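Local atomic coordinates of quinoline 2-oxidoreductase small subunit (Pseudomonas putida, PDB entry 1T3Q), a protein that carries two [2Fe-2S] clusters in a molybdenum hydroxylase that oxidises quinoline, and probably passes electrons from the molybdenum centre toward FAD. Residues G54-L59 against R66-L71; E81-L86 against C110-L115; L9-A14 against P20-V25; R119-E124 against R134-G139. All blocks are in the same frame, centred on the assembly; numbering follows the deposited sequence.

Contact 1 of 4, residues G54-L59 against R66-L71; sequences GSCTIL and RSCLTL. With FES (Fe2/s2 (inorganic) cluster), chain H.
Thr-57 and Arg-66 face each other as an antiparallel non-hydrogen-bonded pair, CA to CA 4.7 Å, at the cluster end of the hairpin made by strands 57-60 and 63-66. A type I turn from Gly-54 to Thr-57 leads into the first strand. Ser-67 OG donates to Cys-56 O at 2.6 Å, in the carbonyl plane and on a lone pair. A chi1 of 53° sets this hydroxyl between the backbone N and the carbonyl carbon, and that N adds a weak bond to the same oxygen.

Cys-56 SG and Cys-68 SG bind the same iron, FE2, at 2.3 and 2.4 Å, in the plant-type ferredoxin domain. The Cys-68 N-H also points at Cys-56 SG, 3.4 Å from N to SG and 154° at the hydrogen. Arg-66 bends at chi2 (-60°) and lays one guanidinium face over Gly-54, whose CA sits 3.3 Å above the plane. NH2 makes a weak bond to Thr-57 OG1, which itself donates to Gly-54 O at 2.6 Å, while NE and NH1 are taken by Gly-51 O and Gly-139 O. A methionine in place of Arg-66 would probably leave those two carbonyls without their donors and the turn at Gly-54 without its flat cover.

Arg-66 CD packs 3.6 Å from cluster sulfide S1. The guanidinium lies oblique to that sulfide, and its positive charge, with the N-H on a ligand sulfur, may favour the reduced cluster; Leu-69 touches FAD, consistent with electron transfer at this edge.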
loop_
_atom_site.group_PDB
_atom_site.type_symbol
_atom_site.label_atom_id
_atom_site.label_comp_id
_atom_site.label_asym_id
_atom_site.label_seq_id
_atom_site.Cartn_x
_atom_site.Cartn_y
_atom_site.Cartn_z
ATOM N N GLY A 54 7.547 16.740 -24.119
ATOM C CA GLY A 54 8.317 17.503 -23.149
ATOM C C GLY A 54 8.094 17.137 -21.695
ATOM O O GLY A 54 8.697 17.740 -20.809
ATOM N N SER A 55 7.250 16.143 -21.430
ATOM C CA SER A 55 6.968 15.745 -20.051
ATOM C C SER A 55 8.172 15.191 -19.290
ATOM O O SER A 55 8.179 15.199 -18.061
ATOM C CB SER A 55 5.847 14.699 -20.011
ATOM O OG SER A 55 6.325 13.443 -20.457
ATOM N N CYS A 56 9.172 14.698 -20.020
ATOM C CA CYS A 56 10.374 14.111 -19.424
ATOM C C CYS A 56 11.522 15.108 -19.389
ATOM O O CYS A 56 12.662 14.733 -19.119
ATOM C CB CYS A 56 10.849 12.918 -20.254
ATOM S SG CYS A 56 11.491 13.452 -21.858
ATOM N N THR A 57 11.227 16.367 -19.676
ATOM C CA THR A 57 12.266 17.390 -19.697
ATOM C C THR A 57 12.927 17.586 -18.340
ATOM O O THR A 57 12.249 17.788 -17.330
ATOM C CB THR A 57 11.694 18.740 -20.185
ATOM O OG1 THR A 57 11.107 18.565 -21.484
ATOM C CG2 THR A 57 12.806 19.796 -20.285
ATOM N N ILE A 58 14.256 17.509 -18.319
ATOM C CA ILE A 58 15.028 17.708 -17.096
ATOM C C ILE A 58 16.207 18.610 -17.440
ATOM O O ILE A 58 16.407 18.952 -18.599
ATOM C CB ILE A 58 15.576 16.377 -16.536
ATOM C CG1 ILE A 58 16.476 15.703 -17.575
ATOM C CG2 ILE A 58 14.421 15.465 -16.125
ATOM C CD1 ILE A 58 17.125 14.424 -17.088
ATOM N N LEU A 59 16.977 19.013 -16.441
ATOM C CA LEU A 59 18.134 19.856 -16.719
ATOM C C LEU A 59 19.398 19.022 -16.571
ATOM O O LEU A 59 19.597 18.349 -15.555
ATOM C CB LEU A 59 18.194 21.049 -15.758
ATOM C CG LEU A 59 17.012 22.026 -15.756
ATOM C CD1 LEU A 59 17.267 23.134 -14.734
ATOM C CD2 LEU A 59 16.829 22.623 -17.133
ATOM N N ARG A 66 15.521 16.324 -23.336
ATOM C CA ARG A 66 14.511 15.271 -23.257
ATOM C C ARG A 66 15.207 14.035 -22.701
ATOM O O ARG A 66 16.105 13.487 -23.344
ATOM C CB ARG A 66 13.955 14.947 -24.649
ATOM C CG ARG A 66 13.324 16.111 -25.387
ATOM C CD ARG A 66 12.147 16.724 -24.631
ATOM N NE ARG A 66 11.241 17.385 -25.564
ATOM C CZ ARG A 66 10.676 18.575 -25.380
ATOM N NH1 ARG A 66 9.872 19.065 -26.314
ATOM N NH2 ARG A 66 10.918 19.280 -24.282
ATOM N N SER A 67 14.809 13.588 -21.511
ATOM C CA SER A 67 15.443 12.412 -20.929
ATOM C C SER A 67 15.033 11.124 -21.632
ATOM O O SER A 67 15.714 10.110 -21.506
ATOM C CB SER A 67 15.143 12.312 -19.427
ATOM O OG SER A 67 13.754 12.369 -19.168
ATOM N N CYS A 68 13.927 11.152 -22.373
ATOM C CA CYS A 68 13.503 9.949 -23.088
ATOM C C CYS A 68 14.356 9.775 -24.346
ATOM O O CYS A 68 14.390 8.693 -24.940
ATOM C CB CYS A 68 12.026 10.038 -23.479
ATOM S SG CYS A 68 11.652 11.194 -24.790
ATOM N N LEU A 69 15.035 10.849 -24.752
ATOM C CA LEU A 69 15.897 10.803 -25.927
ATOM C C LEU A 69 17.374 10.927 -25.546
ATOM O O LEU A 69 18.206 11.365 -26.344
ATOM C CB LEU A 69 15.515 11.901 -26.924
ATOM C CG LEU A 69 14.110 11.804 -27.530
ATOM C CD1 LEU A 69 14.027 12.758 -28.701
ATOM C CD2 LEU A 69 13.811 10.374 -28.002
ATOM N N THR A 70 17.679 10.546 -24.312
ATOM C CA THR A 70 19.045 10.550 -23.801
ATOM C C THR A 70 19.257 9.154 -23.233
ATOM O O THR A 70 18.457 8.697 -22.428
ATOM C CB THR A 70 19.238 11.567 -22.646
ATOM O OG1 THR A 70 18.938 12.893 -23.104
ATOM C CG2 THR A 70 20.684 11.522 -22.142
ATOM N N LEU A 71 20.308 8.453 -23.655
ATOM C CA LEU A 71 20.536 7.123 -23.098
ATOM C C LEU A 71 20.939 7.321 -21.643
ATOM O O LEU A 71 21.620 8.297 -21.306
ATOM C CB LEU A 71 21.664 6.387 -23.842
ATOM C CG LEU A 71 21.525 6.096 -25.342
ATOM C CD1 LEU A 71 22.752 5.326 -25.815
ATOM C CD2 LEU A 71 20.266 5.276 -25.609
HETATM FE FE1 FES H . 7.567 13.027 -24.430
HETATM FE FE2 FES H . 10.139 12.677 -23.609
HETATM S S1 FES H . 9.463 14.268 -24.873
HETATM S S2 FES H . 8.286 11.459 -23.019
#

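Contact 2 of 4, residues E81-L86 against C110-L115; sequences ETVEGL and CTAGML. With FES (Fe2/s2 (inorganic) cluster), chain G.
Val-83 and Leu-86 lean on Ala-112 and Leu-115, joining the link out of the ferredoxin-like sheet to helix 111-124 of the helical [2Fe-2S] domain, the four-helix bundle of this enzyme family. Residues 83-86 wind into a short helical turn, with Leu-86 N bonded to Val-83 O, and this turn presents two aliphatic bumps to the helix. The first is Val-83. It settles at the small residue Ala-112, CB to CB 3.9 Å, where a single methyl lets the valine come close to the helix. Its CG2, anti to the backbone N, swings toward Leu-115 and meets CD1 of that residue at 3.9 Å. Leu-86 supplies the second bump, crossing Leu-115 at a slant.

Read from the other side, Leu-115 is itself a bump: its CD1 sits between Val-83 CG2 and Leu-86 CD1. Leu-95 and Phe-99 of helix 94-101 also pack on Leu-115, while Leu-27 of the large subunit touches Val-83. At the start of the helical segment Cys-110 SG binds an iron of the second cluster at 2.3 Å, an iron shared with Cys-142. Within the notch, Leu-86 CD1 touches Leu-115 CD1 at 3.8 Å and lies 4.1 Å from Leu-115 CB.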
loop_
_atom_site.group_PDB
_atom_site.type_symbol
_atom_site.label_atom_id
_atom_site.label_comp_id
_atom_site.label_asym_id
_atom_site.label_seq_id
_atom_site.Cartn_x
_atom_site.Cartn_y
_atom_site.Cartn_z
ATOM N N GLU A 81 19.327 17.516 -12.807
ATOM C CA GLU A 81 18.377 18.134 -11.896
ATOM C C GLU A 81 16.964 17.704 -12.271
ATOM O O GLU A 81 16.495 18.005 -13.367
ATOM C CB GLU A 81 18.460 19.658 -11.981
ATOM C CG GLU A 81 19.688 20.269 -11.346
ATOM C CD GLU A 81 19.758 21.759 -11.603
ATOM O OE1 GLU A 81 20.237 22.154 -12.689
ATOM O OE2 GLU A 81 19.316 22.534 -10.730
ATOM N N THR A 82 16.293 16.993 -11.369
ATOM C CA THR A 82 14.919 16.567 -11.621
ATOM C C THR A 82 14.005 17.425 -10.746
ATOM O O THR A 82 14.478 18.168 -9.875
ATOM C CB THR A 82 14.701 15.078 -11.283
ATOM O OG1 THR A 82 14.875 14.868 -9.877
ATOM C CG2 THR A 82 15.692 14.207 -12.052
ATOM N N VAL A 83 12.701 17.331 -10.975
ATOM C CA VAL A 83 11.750 18.126 -10.212
ATOM C C VAL A 83 11.870 17.916 -8.700
ATOM O O VAL A 83 11.614 18.839 -7.924
ATOM C CB VAL A 83 10.297 17.828 -10.663
ATOM C CG1 VAL A 83 9.933 16.394 -10.336
ATOM C CG2 VAL A 83 9.336 18.796 -9.991
ATOM N N GLU A 84 12.270 16.719 -8.282
ATOM C CA GLU A 84 12.404 16.427 -6.855
ATOM C C GLU A 84 13.409 17.343 -6.156
ATOM O O GLU A 84 13.334 17.546 -4.941
ATOM C CB GLU A 84 12.836 14.975 -6.624
ATOM C CG GLU A 84 11.759 13.939 -6.893
ATOM C CD GLU A 84 11.788 13.397 -8.311
ATOM O OE1 GLU A 84 12.323 14.077 -9.214
ATOM O OE2 GLU A 84 11.254 12.288 -8.518
ATOM N N GLY A 85 14.351 17.882 -6.923
ATOM C CA GLY A 85 15.367 18.736 -6.335
ATOM C C GLY A 85 14.997 20.195 -6.184
ATOM O O GLY A 85 15.741 20.958 -5.566
ATOM N N LEU A 86 13.850 20.591 -6.725
ATOM C CA LEU A 86 13.420 21.986 -6.666
ATOM C C LEU A 86 13.142 22.561 -5.284
ATOM O O LEU A 86 13.725 23.576 -4.903
ATOM C CB LEU A 86 12.179 22.204 -7.533
ATOM C CG LEU A 86 12.362 22.899 -8.882
ATOM C CD1 LEU A 86 10.990 23.216 -9.449
ATOM C CD2 LEU A 86 13.166 24.187 -8.721
ATOM N N CYS A 110 2.240 17.145 -16.799
ATOM C CA CYS A 110 3.190 17.935 -17.585
ATOM C C CYS A 110 4.020 18.872 -16.719
ATOM O O CYS A 110 4.979 19.475 -17.193
ATOM C CB CYS A 110 2.435 18.805 -18.576
ATOM S SG CYS A 110 1.529 20.164 -17.742
ATOM N N THR A 111 3.645 18.981 -15.452
ATOM C CA THR A 111 4.288 19.921 -14.546
ATOM C C THR A 111 5.800 19.821 -14.367
ATOM O O THR A 111 6.487 20.838 -14.432
ATOM C CB THR A 111 3.565 19.891 -13.190
ATOM O OG1 THR A 111 2.155 20.032 -13.426
ATOM C CG2 THR A 111 4.011 21.049 -12.308
ATOM N N ALA A 112 6.327 18.623 -14.150
ATOM C CA ALA A 112 7.777 18.477 -13.997
ATOM C C ALA A 112 8.507 19.070 -15.213
ATOM O O ALA A 112 9.465 19.842 -15.068
ATOM C CB ALA A 112 8.142 17.008 -13.814
ATOM N N GLY A 113 8.047 18.724 -16.412
ATOM C CA GLY A 113 8.658 19.241 -17.626
ATOM C C GLY A 113 8.495 20.745 -17.777
ATOM O O GLY A 113 9.416 21.434 -18.228
ATOM N N MET A 114 7.321 21.257 -17.409
ATOM C CA MET A 114 7.049 22.689 -17.482
ATOM C C MET A 114 8.052 23.452 -16.622
ATOM O O MET A 114 8.632 24.440 -17.063
ATOM C CB MET A 114 5.635 22.996 -16.973
ATOM C CG MET A 114 4.513 22.586 -17.908
ATOM S SD MET A 114 4.535 23.532 -19.425
ATOM C CE MET A 114 3.343 22.560 -20.422
ATOM N N LEU A 115 8.245 22.984 -15.394
ATOM C CA LEU A 115 9.165 23.624 -14.456
ATOM C C LEU A 115 10.607 23.659 -14.959
ATOM O O LEU A 115 11.309 24.666 -14.786
ATOM C CB LEU A 115 9.098 22.920 -13.095
ATOM C CG LEU A 115 7.778 23.087 -12.328
ATOM C CD1 LEU A 115 7.729 22.122 -11.155
ATOM C CD2 LEU A 115 7.640 24.525 -11.847
HETATM FE FE1 FES G . -2.567 17.907 -17.101
HETATM FE FE2 FES G . -0.763 19.740 -17.950
HETATM S S1 FES G . -1.758 19.767 -16.003
HETATM S S2 FES G . -1.367 17.844 -18.938
#

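Contact 3 of 4, residues L9-A14 against P20-V25; sequences LMRISA and PRVFYV
Ile-12 and Phe-23 pair at the middle of the N-terminal beta hairpin of the ferredoxin-like domain, strands 10-16 and 19-25. The isoleucine lies over one face of the phenyl ring: its CB is 4.0 Å from the ring centroid, a CH-pi contact offset toward the rim, and its CG2 reaches Phe-23 CZ at 3.5 Å. A chi1 of 53° turns the ring back under the neighbouring strand. Ile-12 CG1 meets Val-25 CG2 at 3.7 Å on the same face, and Ala-14 CB flanks the ring obliquely. An alanine in place of Phe-23 is likely to open a gap beneath Ile-12 and take away a contact with Val-38 of helix 31-39, which packs against this face.

On the other face Arg-11 runs extended past Tyr-24. Its CA stands over the tyrosine ring, and its CD comes within 3.2 Å of Tyr-24 OH. The guanidinium stands nearly square to that ring, 85° between planes, with Val-22 CG1 over one of its own faces.

What sets this register is the backbone. Three hydrogen-bonded pairs, Met-10 with Val-25, Ile-12 with Phe-23 and Ala-14 with Arg-21, exchange two bonds each, and the short strand axes run 153° apart. On its other edge strand 10-16 is held by Glu-76, which accepts from Ser-13 N. One water closes the Ser-13 side of the hairpin: it lies 2.8 Å from Ser-13 OG and donates to Arg-21 O, also at 2.8 Å.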
loop_
_atom_site.group_PDB
_atom_site.type_symbol
_atom_site.label_atom_id
_atom_site.label_comp_id
_atom_site.label_asym_id
_atom_site.label_seq_id
_atom_site.Cartn_x
_atom_site.Cartn_y
_atom_site.Cartn_z
ATOM N N LEU A 9 25.144 -4.740 -17.791
ATOM C CA LEU A 9 24.931 -3.483 -17.047
ATOM C C LEU A 9 26.194 -2.640 -16.941
ATOM O O LEU A 9 27.277 -3.149 -16.646
ATOM C CB LEU A 9 24.442 -3.764 -15.615
ATOM C CG LEU A 9 22.962 -3.581 -15.229
ATOM C CD1 LEU A 9 22.071 -4.085 -16.342
ATOM C CD2 LEU A 9 22.665 -4.323 -13.924
ATOM N N MET A 10 26.037 -1.340 -17.146
ATOM C CA MET A 10 27.150 -0.406 -17.077
ATOM C C MET A 10 27.048 0.508 -15.858
ATOM O O MET A 10 25.969 1.005 -15.525
ATOM C CB MET A 10 27.202 0.429 -18.359
ATOM C CG MET A 10 27.572 -0.376 -19.600
ATOM S SD MET A 10 27.670 0.641 -21.080
ATOM C CE MET A 10 29.131 1.627 -20.717
ATOM N N ARG A 11 28.182 0.723 -15.200
ATOM C CA ARG A 11 28.255 1.564 -14.013
ATOM C C ARG A 11 28.297 3.025 -14.433
ATOM O O ARG A 11 29.275 3.481 -15.023
ATOM C CB ARG A 11 29.508 1.212 -13.208
ATOM C CG ARG A 11 29.700 2.027 -11.939
ATOM C CD ARG A 11 30.857 1.472 -11.117
ATOM N NE ARG A 11 31.044 2.182 -9.856
ATOM C CZ ARG A 11 31.482 3.434 -9.757
ATOM N NH1 ARG A 11 31.782 4.123 -10.850
ATOM N NH2 ARG A 11 31.628 3.994 -8.562
ATOM N N ILE A 12 27.231 3.758 -14.132
ATOM C CA ILE A 12 27.161 5.161 -14.501
ATOM C C ILE A 12 27.319 6.076 -13.299
ATOM O O ILE A 12 26.662 5.902 -12.275
ATOM C CB ILE A 12 25.828 5.487 -15.212
ATOM C CG1 ILE A 12 25.661 4.574 -16.434
ATOM C CG2 ILE A 12 25.805 6.955 -15.635
ATOM C CD1 ILE A 12 26.820 4.630 -17.419
ATOM N N SER A 13 28.202 7.056 -13.443
ATOM C CA SER A 13 28.473 8.013 -12.385
ATOM C C SER A 13 27.982 9.398 -12.793
ATOM O O SER A 13 28.467 9.981 -13.767
ATOM C CB SER A 13 29.978 8.044 -12.101
ATOM O OG SER A 13 30.288 8.979 -11.087
ATOM N N ALA A 14 27.012 9.922 -12.053
ATOM C CA ALA A 14 26.461 11.242 -12.349
ATOM C C ALA A 14 25.952 11.913 -11.079
ATOM O O ALA A 14 25.643 11.247 -10.092
ATOM C CB ALA A 14 25.318 11.117 -13.360
ATOM N N PRO A 20 26.236 13.140 -5.647
ATOM C CA PRO A 20 26.937 12.203 -6.528
ATOM C C PRO A 20 26.236 10.851 -6.436
ATOM O O PRO A 20 26.043 10.317 -5.340
ATOM C CB PRO A 20 28.346 12.156 -5.935
ATOM C CG PRO A 20 28.505 13.525 -5.327
ATOM C CD PRO A 20 27.160 13.730 -4.662
ATOM N N ARG A 21 25.844 10.303 -7.578
ATOM C CA ARG A 21 25.165 9.016 -7.583
ATOM C C ARG A 21 25.848 8.021 -8.510
ATOM O O ARG A 21 26.550 8.398 -9.451
ATOM C CB ARG A 21 23.701 9.182 -8.013
ATOM C CG ARG A 21 22.881 10.135 -7.149
ATOM C CD ARG A 21 22.822 9.676 -5.701
ATOM N NE ARG A 21 22.077 8.431 -5.536
ATOM C CZ ARG A 21 20.751 8.330 -5.568
ATOM N NH1 ARG A 21 20.175 7.147 -5.407
ATOM N NH2 ARG A 21 19.995 9.408 -5.747
ATOM N N VAL A 22 25.634 6.744 -8.228
ATOM C CA VAL A 22 26.186 5.670 -9.032
ATOM C C VAL A 22 25.062 4.672 -9.263
ATOM O O VAL A 22 24.510 4.126 -8.313
ATOM C CB VAL A 22 27.346 4.954 -8.310
ATOM C CG1 VAL A 22 27.822 3.776 -9.144
ATOM C CG2 VAL A 22 28.494 5.926 -8.072
ATOM N N PHE A 23 24.710 4.451 -10.524
ATOM C CA PHE A 23 23.648 3.506 -10.851
ATOM C C PHE A 23 24.038 2.612 -12.020
ATOM O O PHE A 23 24.849 2.993 -12.869
ATOM C CB PHE A 23 22.337 4.256 -11.140
ATOM C CG PHE A 23 22.462 5.345 -12.170
ATOM C CD1 PHE A 23 22.265 5.076 -13.518
ATOM C CD2 PHE A 23 22.790 6.645 -11.788
ATOM C CE1 PHE A 23 22.391 6.081 -14.474
ATOM C CE2 PHE A 23 22.920 7.660 -12.736
ATOM C CZ PHE A 23 22.721 7.378 -14.082
ATOM N N TYR A 24 23.469 1.412 -12.047
ATOM C CA TYR A 24 23.755 0.448 -13.098
ATOM C C TYR A 24 22.592 0.330 -14.061
ATOM O O TYR A 24 21.451 0.145 -13.648
ATOM C CB TYR A 24 24.074 -0.918 -12.492
ATOM C CG TYR A 24 25.395 -0.936 -11.766
ATOM C CD1 TYR A 24 25.554 -0.278 -10.547
ATOM C CD2 TYR A 24 26.505 -1.565 -12.326
ATOM C CE1 TYR A 24 26.787 -0.245 -9.907
ATOM C CE2 TYR A 24 27.739 -1.537 -11.696
ATOM C CZ TYR A 24 27.873 -0.875 -10.489
ATOM O OH TYR A 24 29.102 -0.837 -9.875
ATOM N N VAL A 25 22.894 0.431 -15.348
ATOM C CA VAL A 25 21.874 0.364 -16.379
ATOM C C VAL A 25 22.377 -0.293 -17.650
ATOM O O VAL A 25 23.586 -0.398 -17.879
ATOM C CB VAL A 25 21.379 1.784 -16.759
ATOM C CG1 VAL A 25 20.656 2.417 -15.587
ATOM C CG2 VAL A 25 22.563 2.649 -17.184
HETATM O O HOH W 1 28.753 9.984 -8.935
#

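Contact 4 of 4, residues R119-E124 against R134-G139; sequences RSILAE and REVMSG
Ile-121 of helix 111-124 and Val-136 at the end of helix 130-136 reach toward each other tip to tip, and apolar packing is all that joins their segments. Ile-121 CG1 approaches Val-136 CG1 to 3.3 Å and its CD1 approaches Val-136 CB to 3.4 Å, both tighter than ordinary van der Waals contact. With CG1 anti to its carbonyl carbon (chi1 -66°) and chi2 extended, Ile-121 sends its longer branch straight across. The valine answers with CG1, the methyl anti to its backbone N.

A sulfur contact comes next: Met-137, bent at chi2 and chi3, crosses the isoleucine obliquely and sets SD 3.5 Å from Ile-121 CD1. Met-114 and Thr-117, earlier on helix 111-124, pack on the same methionine.

No polar bond runs between the two segments; polar side chains bond within segment 134-139 or to other parts. Ser-138 OG donates to Glu-135 O at 2.8 Å. Arg-134 turns the other way, to a salt bridge with Asp-721 of the large subunit. Chemically, then, two helices of the bundle meet through aliphatic carbon and a thioether, so between these two segments the contact rests on fit of shape rather than on polar bonds, while the charge of Arg-134 is turned to the large subunit.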
loop_
_atom_site.group_PDB
_atom_site.type_symbol
_atom_site.label_atom_id
_atom_site.label_comp_id
_atom_site.label_asym_id
_atom_site.label_seq_id
_atom_site.Cartn_x
_atom_site.Cartn_y
_atom_site.Cartn_z
ATOM N N ARG A 119 12.488 27.120 -15.602
ATOM C CA ARG A 119 13.705 27.475 -14.875
ATOM C C ARG A 119 14.764 27.962 -15.852
ATOM O O ARG A 119 15.433 28.967 -15.612
ATOM C CB ARG A 119 14.250 26.278 -14.094
ATOM C CG ARG A 119 13.410 25.835 -12.914
ATOM C CD ARG A 119 14.192 24.833 -12.079
ATOM N NE ARG A 119 15.369 25.460 -11.483
ATOM C CZ ARG A 119 16.447 24.803 -11.065
ATOM N NH1 ARG A 119 17.459 25.472 -10.534
ATOM N NH2 ARG A 119 16.521 23.484 -11.189
ATOM N N SER A 120 14.913 27.242 -16.959
ATOM C CA SER A 120 15.890 27.602 -17.977
ATOM C C SER A 120 15.639 29.008 -18.511
ATOM O O SER A 120 16.571 29.790 -18.685
ATOM C CB SER A 120 15.840 26.604 -19.132
ATOM O OG SER A 120 16.769 26.966 -20.139
ATOM N N ILE A 121 14.373 29.315 -18.778
ATOM C CA ILE A 121 13.969 30.623 -19.286
ATOM C C ILE A 121 14.339 31.725 -18.296
ATOM O O ILE A 121 14.944 32.738 -18.663
ATOM C CB ILE A 121 12.436 30.687 -19.500
ATOM C CG1 ILE A 121 12.021 29.733 -20.619
ATOM C CG2 ILE A 121 12.009 32.115 -19.809
ATOM C CD1 ILE A 121 10.517 29.630 -20.807
ATOM N N LEU A 122 13.965 31.512 -17.039
ATOM C CA LEU A 122 14.206 32.479 -15.978
ATOM C C LEU A 122 15.676 32.674 -15.666
ATOM O O LEU A 122 16.069 33.724 -15.153
ATOM C CB LEU A 122 13.455 32.059 -14.714
ATOM C CG LEU A 122 11.933 32.060 -14.886
ATOM C CD1 LEU A 122 11.274 31.353 -13.712
ATOM C CD2 LEU A 122 11.441 33.498 -15.012
ATOM N N ALA A 123 16.485 31.665 -15.969
ATOM C CA ALA A 123 17.916 31.753 -15.724
ATOM C C ALA A 123 18.534 32.804 -16.640
ATOM O O ALA A 123 19.403 33.568 -16.221
ATOM C CB ALA A 123 18.574 30.400 -15.963
ATOM N N GLU A 124 18.084 32.841 -17.892
ATOM C CA GLU A 124 18.609 33.806 -18.853
ATOM C C GLU A 124 17.923 35.164 -18.767
ATOM O O GLU A 124 18.543 36.197 -19.013
ATOM C CB GLU A 124 18.464 33.282 -20.283
ATOM N N ARG A 134 5.676 32.095 -24.053
ATOM C CA ARG A 134 4.891 31.215 -24.915
ATOM C C ARG A 134 5.777 30.578 -25.983
ATOM O O ARG A 134 5.597 29.412 -26.336
ATOM C CB ARG A 134 3.734 31.982 -25.566
ATOM C CG ARG A 134 2.550 32.228 -24.619
ATOM C CD ARG A 134 1.443 33.032 -25.295
ATOM N NE ARG A 134 0.296 33.281 -24.419
ATOM C CZ ARG A 134 -0.656 32.391 -24.149
ATOM N NH1 ARG A 134 -0.610 31.180 -24.683
ATOM N NH2 ARG A 134 -1.664 32.717 -23.352
ATOM N N GLU A 135 6.747 31.342 -26.479
ATOM C CA GLU A 135 7.668 30.859 -27.501
ATOM C C GLU A 135 8.565 29.744 -26.990
ATOM O O GLU A 135 8.680 28.690 -27.616
ATOM C CB GLU A 135 8.538 32.012 -28.009
ATOM C CG GLU A 135 7.755 33.072 -28.754
ATOM C CD GLU A 135 8.553 34.339 -29.004
ATOM O OE1 GLU A 135 8.001 35.263 -29.643
ATOM O OE2 GLU A 135 9.721 34.418 -28.559
ATOM N N VAL A 136 9.207 29.971 -25.853
ATOM C CA VAL A 136 10.099 28.964 -25.298
ATOM C C VAL A 136 9.351 27.762 -24.723
ATOM O O VAL A 136 9.852 26.639 -24.766
ATOM C CB VAL A 136 11.005 29.573 -24.212
ATOM C CG1 VAL A 136 12.021 28.537 -23.738
ATOM C CG2 VAL A 136 11.727 30.793 -24.777
ATOM N N MET A 137 8.147 27.990 -24.202
ATOM C CA MET A 137 7.363 26.901 -23.620
ATOM C C MET A 137 6.595 26.106 -24.680
ATOM O O MET A 137 5.932 25.121 -24.354
ATOM C CB MET A 137 6.365 27.452 -22.590
ATOM C CG MET A 137 6.975 28.195 -21.392
ATOM S SD MET A 137 8.078 27.202 -20.362
ATOM C CE MET A 137 6.937 25.920 -19.746
ATOM N N SER A 138 6.698 26.513 -25.943
ATOM C CA SER A 138 5.969 25.842 -27.023
ATOM C C SER A 138 6.349 24.378 -27.230
ATOM O O SER A 138 5.688 23.663 -27.986
ATOM C CB SER A 138 6.131 26.607 -28.346
ATOM O OG SER A 138 7.449 26.528 -28.852
ATOM N N GLY A 139 7.412 23.939 -26.563
ATOM C CA GLY A 139 7.849 22.561 -26.678
ATOM C C GLY A 139 7.367 21.694 -25.526
ATOM O O GLY A 139 7.768 20.535 -25.400
#

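Overall arrangement
Contacts 1, 2 and 4 form a continuous block, while contact 3 stands off at the far end of the sheet, its centre about 17 Å from that of contact 1 and 30 Å from that of contact 4. Contact 1 holds the cluster near FAD, and contact 2 carries Cys-110 of the second cluster. Leu-59 O and Glu-81 N, 2.9 Å apart and probably hydrogen-bonded, join contacts 1 and 2 through the sheet. Helix 111-124 serves both contacts 2 and 4, which also share the salt bridge from Glu-81 OE2 to Arg-119 NH2 (3.0 Å). Arg-66 NH1, 2.7 Å from Gly-139 O, ties contact 1 to contact 4 and so links the two cluster domains.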